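Local structure of sulfate transporter/antisigma-factor antagonist STAS (Planctomyces limnophilus, 3T6O) at residues P48-I53 with Q81-L86; I53-V58 with C87-Y92. The protein probably acts as an anti-sigma factor antagonist, a STAS-domain protein of the kind that relieves the inhibition of a sigma factor by binding its anti-sigma factor. All blocks are in the same frame, centred on the assembly; numbering follows the deposited sequence. Where two conformers were deposited one is given.

Contact 1: residues P48-I53 with Q81-L86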
loop_
_atom_site.group_PDB
_atom_site.type_symbol
_atom_site.label_atom_id
_atom_site.label_comp_id
_atom_site.label_asym_id
_atom_site.label_seq_id
_atom_site.Cartn_x
_atom_site.Cartn_y
_atom_site.Cartn_z
ATOM N N PRO A 48 -17.736 18.418 -12.380
ATOM C CA PRO A 48 -17.315 17.754 -11.143
ATOM C C PRO A 48 -17.983 16.375 -11.015
ATOM O O PRO A 48 -19.167 16.240 -11.246
ATOM C CB PRO A 48 -17.872 18.689 -10.071
ATOM C CG PRO A 48 -19.182 19.137 -10.660
ATOM C CD PRO A 48 -18.970 19.194 -12.165
ATOM N N ARG A 49 -17.216 15.367 -10.636
ATOM C CA ARG A 49 -17.751 14.036 -10.454
ATOM C C ARG A 49 -18.241 13.895 -9.038
ATOM O O ARG A 49 -17.524 14.231 -8.082
ATOM C CB ARG A 49 -16.673 12.985 -10.685
ATOM C CG ARG A 49 -16.350 12.752 -12.135
ATOM C CD ARG A 49 -15.076 11.901 -12.339
ATOM N NE ARG A 49 -13.910 12.734 -12.219
ATOM C CZ ARG A 49 -12.662 12.321 -12.393
ATOM N NH1 ARG A 49 -12.395 11.054 -12.691
ATOM N NH2 ARG A 49 -11.688 13.203 -12.269
ATOM N N LYS A 50 -19.426 13.321 -8.910
ATOM C CA LYS A 50 -20.052 13.099 -7.643
ATOM C C LYS A 50 -20.418 11.612 -7.580
ATOM O O LYS A 50 -21.068 11.083 -8.511
ATOM C CB LYS A 50 -21.293 13.998 -7.547
ATOM C CG LYS A 50 -20.955 15.471 -7.355
ATOM C CD LYS A 50 -22.163 16.357 -7.389
ATOM C CE LYS A 50 -21.763 17.788 -7.073
ATOM N NZ LYS A 50 -22.914 18.727 -6.951
ATOM N N VAL A 51 -19.994 10.955 -6.503
ATOM C CA VAL A 51 -20.126 9.529 -6.322
ATOM C C VAL A 51 -20.695 9.254 -4.915
ATOM O O VAL A 51 -20.249 9.840 -3.936
ATOM C CB VAL A 51 -18.726 8.806 -6.538
ATOM C CG1 VAL A 51 -18.795 7.360 -6.031
ATOM C CG2 VAL A 51 -18.334 8.837 -7.998
ATOM N N LEU A 52 -21.641 8.319 -4.824
ATOM C CA LEU A 52 -22.268 7.956 -3.595
ATOM C C LEU A 52 -22.167 6.477 -3.468
ATOM O O LEU A 52 -22.610 5.768 -4.364
ATOM C CB LEU A 52 -23.758 8.350 -3.647
ATOM C CG LEU A 52 -24.611 7.978 -2.420
ATOM C CD1 LEU A 52 -24.029 8.658 -1.119
ATOM C CD2 LEU A 52 -26.098 8.373 -2.663
ATOM N N ILE A 53 -21.634 5.984 -2.354
ATOM C CA ILE A 53 -21.544 4.549 -2.127
ATOM C C ILE A 53 -22.696 4.229 -1.193
ATOM O O ILE A 53 -22.684 4.588 0.002
ATOM C CB ILE A 53 -20.224 4.158 -1.447
ATOM C CG1 ILE A 53 -19.048 4.851 -2.144
ATOM C CG2 ILE A 53 -20.042 2.634 -1.382
ATOM C CD1 ILE A 53 -18.856 4.455 -3.583
ATOM N N GLN A 81 -15.085 20.610 -7.203
ATOM C CA GLN A 81 -16.369 20.370 -6.550
ATOM C C GLN A 81 -16.785 18.899 -6.606
ATOM O O GLN A 81 -17.943 18.590 -6.464
ATOM C CB GLN A 81 -17.450 21.320 -7.086
ATOM C CG GLN A 81 -17.263 22.764 -6.572
ATOM C CD GLN A 81 -17.540 23.809 -7.640
ATOM O OE1 GLN A 81 -17.156 23.630 -8.809
ATOM N NE2 GLN A 81 -18.205 24.905 -7.253
ATOM N N GLY A 82 -15.819 18.014 -6.781
ATOM C CA GLY A 82 -16.033 16.562 -6.705
ATOM C C GLY A 82 -16.550 16.178 -5.328
ATOM O O GLY A 82 -16.392 16.948 -4.385
ATOM N N VAL A 83 -17.209 15.033 -5.200
ATOM C CA VAL A 83 -17.706 14.600 -3.903
ATOM C C VAL A 83 -17.739 13.111 -3.920
ATOM O O VAL A 83 -18.251 12.512 -4.859
ATOM C CB VAL A 83 -19.167 15.091 -3.585
ATOM C CG1 VAL A 83 -19.665 14.483 -2.261
ATOM C CG2 VAL A 83 -19.285 16.612 -3.604
ATOM N N PHE A 84 -17.206 12.508 -2.871
ATOM C CA PHE A 84 -17.218 11.066 -2.710
ATOM C C PHE A 84 -17.877 10.842 -1.355
ATOM O O PHE A 84 -17.290 11.208 -0.319
ATOM C CB PHE A 84 -15.776 10.520 -2.710
ATOM C CG PHE A 84 -15.693 9.007 -2.727
ATOM C CD1 PHE A 84 -15.720 8.299 -1.566
ATOM C CD2 PHE A 84 -15.515 8.320 -3.914
ATOM C CE1 PHE A 84 -15.649 6.909 -1.557
ATOM C CE2 PHE A 84 -15.447 6.947 -3.936
ATOM C CZ PHE A 84 -15.510 6.232 -2.741
ATOM N N ALA A 85 -19.097 10.310 -1.364
ATOM C CA ALA A 85 -19.976 10.244 -0.181
ATOM C C ALA A 85 -20.422 8.799 0.091
ATOM O O ALA A 85 -20.419 7.914 -0.783
ATOM C CB ALA A 85 -21.229 11.185 -0.376
ATOM N N LEU A 86 -20.789 8.543 1.331
ATOM C CA LEU A 86 -21.399 7.267 1.694
ATOM C C LEU A 86 -22.820 7.503 2.209
ATOM O O LEU A 86 -23.161 8.628 2.632
ATOM C CB LEU A 86 -20.589 6.618 2.786
ATOM C CG LEU A 86 -19.067 6.496 2.655
ATOM C CD1 LEU A 86 -18.512 5.749 3.903
ATOM C CD2 LEU A 86 -18.671 5.781 1.408
#
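Val-51 and Phe-84 face each other across two neighbouring parallel strands, 50-53 and 83-86, and their side chains adjoin on the same face of the sheet. From Phe-84 CB, CG stands anti to the backbone N (chi1 -173°), and the ring leans forward over the sheet toward Ile-53. The CD2 and CE2 flank then lies beside Val-51, with Val-51 CG1 4.0 Å from Phe-84 CE2. Further out, CE1 and CZ reach the next pair on this face, to Ile-53, with Phe-84 CZ 3.8 Å from Ile-53 CG1 and also close to its CD1. Ile-53 in turn is met by Leu-86, whose CD2 packs 3.6 Å from Ile-53 CB. Helix 63-76 covers this face, through Ile-76 and Leu-69, and Trp-106 adds a second ring beside Phe-84. Replacing Phe-84 by an alanine would probably open a gap between Val-51, Ile-53 and Ile-76 and leave the indole of Trp-106 without its neighbour.

On the other face Leu-52 brings CD1 to 3.8 Å from Ala-85 CB, beneath helix 112-118, while the extended chain of Lys-50 passes Val-83 and gives its ammonium to the carbonyl of Met-119. Arg-49 turns away from the strand pair to a salt bridge with Asp-79. Between the faces runs the backbone pairing, from Val-83 N to Arg-49 O at 3.0 Å to Ile-53 N and Ala-85 O at 2.8 Å. The four bonds satisfy inward-facing amides and carbonyls, while strand 15-19 takes those of Lys-50 and Leu-52; apolar side chains pack on both faces, with charge confined to the end where the strands begin.

Contact 2: residues I53-V58 with C87-Y92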
loop_
_atom_site.group_PDB
_atom_site.type_symbol
_atom_site.label_atom_id
_atom_site.label_comp_id
_atom_site.label_asym_id
_atom_site.label_seq_id
_atom_site.Cartn_x
_atom_site.Cartn_y
_atom_site.Cartn_z
ATOM N N ILE A 53 -21.634 5.984 -2.354
ATOM C CA ILE A 53 -21.544 4.549 -2.127
ATOM C C ILE A 53 -22.696 4.229 -1.193
ATOM O O ILE A 53 -22.684 4.588 0.002
ATOM C CB ILE A 53 -20.224 4.158 -1.447
ATOM C CG1 ILE A 53 -19.048 4.851 -2.144
ATOM C CG2 ILE A 53 -20.042 2.634 -1.382
ATOM C CD1 ILE A 53 -18.856 4.455 -3.583
ATOM N N ASP A 54 -23.699 3.565 -1.727
ATOM C CA ASP A 54 -24.867 3.241 -0.947
ATOM C C ASP A 54 -24.711 1.841 -0.354
ATOM O O ASP A 54 -24.898 0.821 -1.056
ATOM C CB ASP A 54 -26.112 3.360 -1.802
ATOM C CG ASP A 54 -27.414 2.987 -1.045
ATOM O OD1 ASP A 54 -27.386 2.611 0.147
ATOM O OD2 ASP A 54 -28.472 3.109 -1.671
ATOM N N LEU A 55 -24.469 1.817 0.957
ATOM C CA LEU A 55 -24.074 0.596 1.643
ATOM C C LEU A 55 -25.240 -0.159 2.254
ATOM O O LEU A 55 -25.033 -1.047 3.082
ATOM C CB LEU A 55 -22.991 0.929 2.663
ATOM C CG LEU A 55 -21.628 1.165 1.958
ATOM C CD1 LEU A 55 -20.579 1.857 2.840
ATOM C CD2 LEU A 55 -20.968 -0.164 1.448
ATOM N N GLU A 56 -26.473 0.144 1.826
ATOM C CA GLU A 56 -27.627 -0.513 2.428
ATOM C C GLU A 56 -27.542 -2.014 2.158
ATOM O O GLU A 56 -27.292 -2.438 1.039
ATOM C CB GLU A 56 -28.953 0.037 1.847
ATOM C CG GLU A 56 -30.227 -0.516 2.580
ATOM C CD GLU A 56 -31.509 0.199 2.127
ATOM O OE1 GLU A 56 -31.584 0.671 0.970
ATOM O OE2 GLU A 56 -32.463 0.279 2.921
ATOM N N GLY A 57 -27.751 -2.817 3.180
ATOM C CA GLY A 57 -27.703 -4.273 3.038
ATOM C C GLY A 57 -26.319 -4.858 3.328
ATOM O O GLY A 57 -26.202 -6.056 3.608
ATOM N N VAL A 58 -25.268 -4.033 3.228
ATOM C CA VAL A 58 -23.923 -4.480 3.505
ATOM C C VAL A 58 -23.752 -4.569 5.021
ATOM O O VAL A 58 -23.957 -3.598 5.727
ATOM C CB VAL A 58 -22.868 -3.537 2.935
ATOM C CG1 VAL A 58 -21.434 -4.035 3.337
ATOM C CG2 VAL A 58 -22.941 -3.456 1.349
ATOM N N CYS A 87 -23.649 6.463 2.154
ATOM C CA CYS A 87 -24.936 6.478 2.833
ATOM C C CYS A 87 -25.363 5.093 3.244
ATOM O O CYS A 87 -24.799 4.116 2.799
ATOM C CB CYS A 87 -26.071 7.135 2.027
ATOM S SG CYS A 87 -26.587 6.259 0.520
ATOM N N SER A 88 -26.325 5.053 4.162
ATOM C CA SER A 88 -26.955 3.809 4.601
ATOM C C SER A 88 -25.948 2.814 5.164
ATOM O O SER A 88 -26.037 1.607 4.936
ATOM C CB SER A 88 -27.794 3.207 3.466
ATOM O OG SER A 88 -28.862 4.096 3.235
ATOM N N VAL A 89 -25.031 3.346 5.958
ATOM C CA VAL A 89 -23.926 2.547 6.534
ATOM C C VAL A 89 -24.466 1.947 7.809
ATOM O O VAL A 89 -24.973 2.675 8.681
ATOM C CB VAL A 89 -22.699 3.412 6.811
ATOM C CG1 VAL A 89 -21.436 2.528 7.252
ATOM C CG2 VAL A 89 -22.366 4.202 5.620
ATOM N N SER A 90 -24.429 0.627 7.928
ATOM C CA SER A 90 -24.959 -0.008 9.158
ATOM C C SER A 90 -24.147 0.418 10.380
ATOM O O SER A 90 -23.013 0.819 10.244
ATOM C CB SER A 90 -24.922 -1.524 9.085
ATOM O OG SER A 90 -23.591 -1.982 9.192
ATOM N N PRO A 91 -24.738 0.343 11.585
ATOM C CA PRO A 91 -23.983 0.739 12.766
ATOM C C PRO A 91 -22.652 0.009 12.950
ATOM O O PRO A 91 -21.688 0.624 13.404
ATOM C CB PRO A 91 -24.955 0.448 13.939
ATOM C CG PRO A 91 -26.297 0.549 13.359
ATOM C CD PRO A 91 -26.190 0.356 11.835
ATOM N N TYR A 92 -22.605 -1.282 12.625
ATOM C CA TYR A 92 -21.362 -1.971 12.704
ATOM C C TYR A 92 -20.335 -1.407 11.705
ATOM O O TYR A 92 -19.175 -1.217 12.063
ATOM C CB TYR A 92 -21.540 -3.452 12.457
ATOM C CG TYR A 92 -20.212 -4.117 12.472
ATOM C CD1 TYR A 92 -19.541 -4.329 13.669
ATOM C CD2 TYR A 92 -19.597 -4.484 11.306
ATOM C CE1 TYR A 92 -18.292 -4.926 13.689
ATOM C CE2 TYR A 92 -18.366 -5.090 11.319
ATOM C CZ TYR A 92 -17.713 -5.307 12.512
ATOM O OH TYR A 92 -16.466 -5.896 12.509
HETATM O O HOH W 1 -30.227 4.047 0.953
HETATM O O HOH W 2 -23.714 -0.860 5.655
#
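Asp-54 and Cys-87 are the last paired residues of their parallel strands, and their side chains leave the same face of the sheet. The thiol comes up against the flank of the carboxylate stem, Cys-87 SG lying 3.7 Å from both CB and CG of Asp-54. Because CG stands anti to the backbone N (chi1 178°), the carboxylate is carried forward over the next residues, where Asp-54 OD1 accepts from Glu-56 N at 3.1 Å. That donor sits above the carboxylate plane, 38° out of it, and the bond closes an Asx turn. Asp-54 OD1 also lies 3.4 Å from Ser-88 CB, while a water bound to Ser-88 OG gives it a weak further bond. Ser-88 directs its CB toward the segment 53-58, where it also meets Glu-56 CB at 3.7 Å.

Leu-55 runs alongside Val-89, both pointing the same way, with Leu-55 CD1 4.1 Å from Val-89 CG2, and Phe-20, Phe-61 and Phe-65 add to its surroundings. Two backbone bonds finish the strand pairing, the straighter from Leu-55 N to Cys-87 O with an angle of 170° at the hydrogen. Beyond them the chains diverge, and a second water lies between them: it accepts from Ser-90 N at 2.8 Å and lies near the carbonyls of Leu-55 and Val-58.

Ser-90 caps the following helix through OG to Cys-93 N, and Tyr-92 of that helix packs on Val-96 of a second subunit, with a weak hydrogen bond from its hydroxyl to Phe-61 there. The arrangement is that of parallel strands ending at the carboxyl edge of an alpha/beta sheet: one enters a type II beta turn, Leu-55 to Val-58, while the other leads to the N-cap of helix 91-97, as in the STAS fold.

Overall arrangement
The two contacts follow the same pair of neighbouring strands from start to finish, sharing Ile-53 and touching where Leu-52 of contact 1 meets Cys-87 of contact 2; their centres are 16 Å apart. Contact 1 spans the regular part of the sheet, with hydrophobic side chains under helices on both faces and exposed residues only at its beginning. Contact 2 lies where pairing gives out: it has half as many direct backbone bonds between its segments and a smaller buried surface, supplemented by two waters and by close packing of a carboxylate against a cysteine and a serine. Contact 1 is untouched by other chains of the assembly, whereas Pro-91 and Tyr-92 in contact 2 reach another copy of the protein.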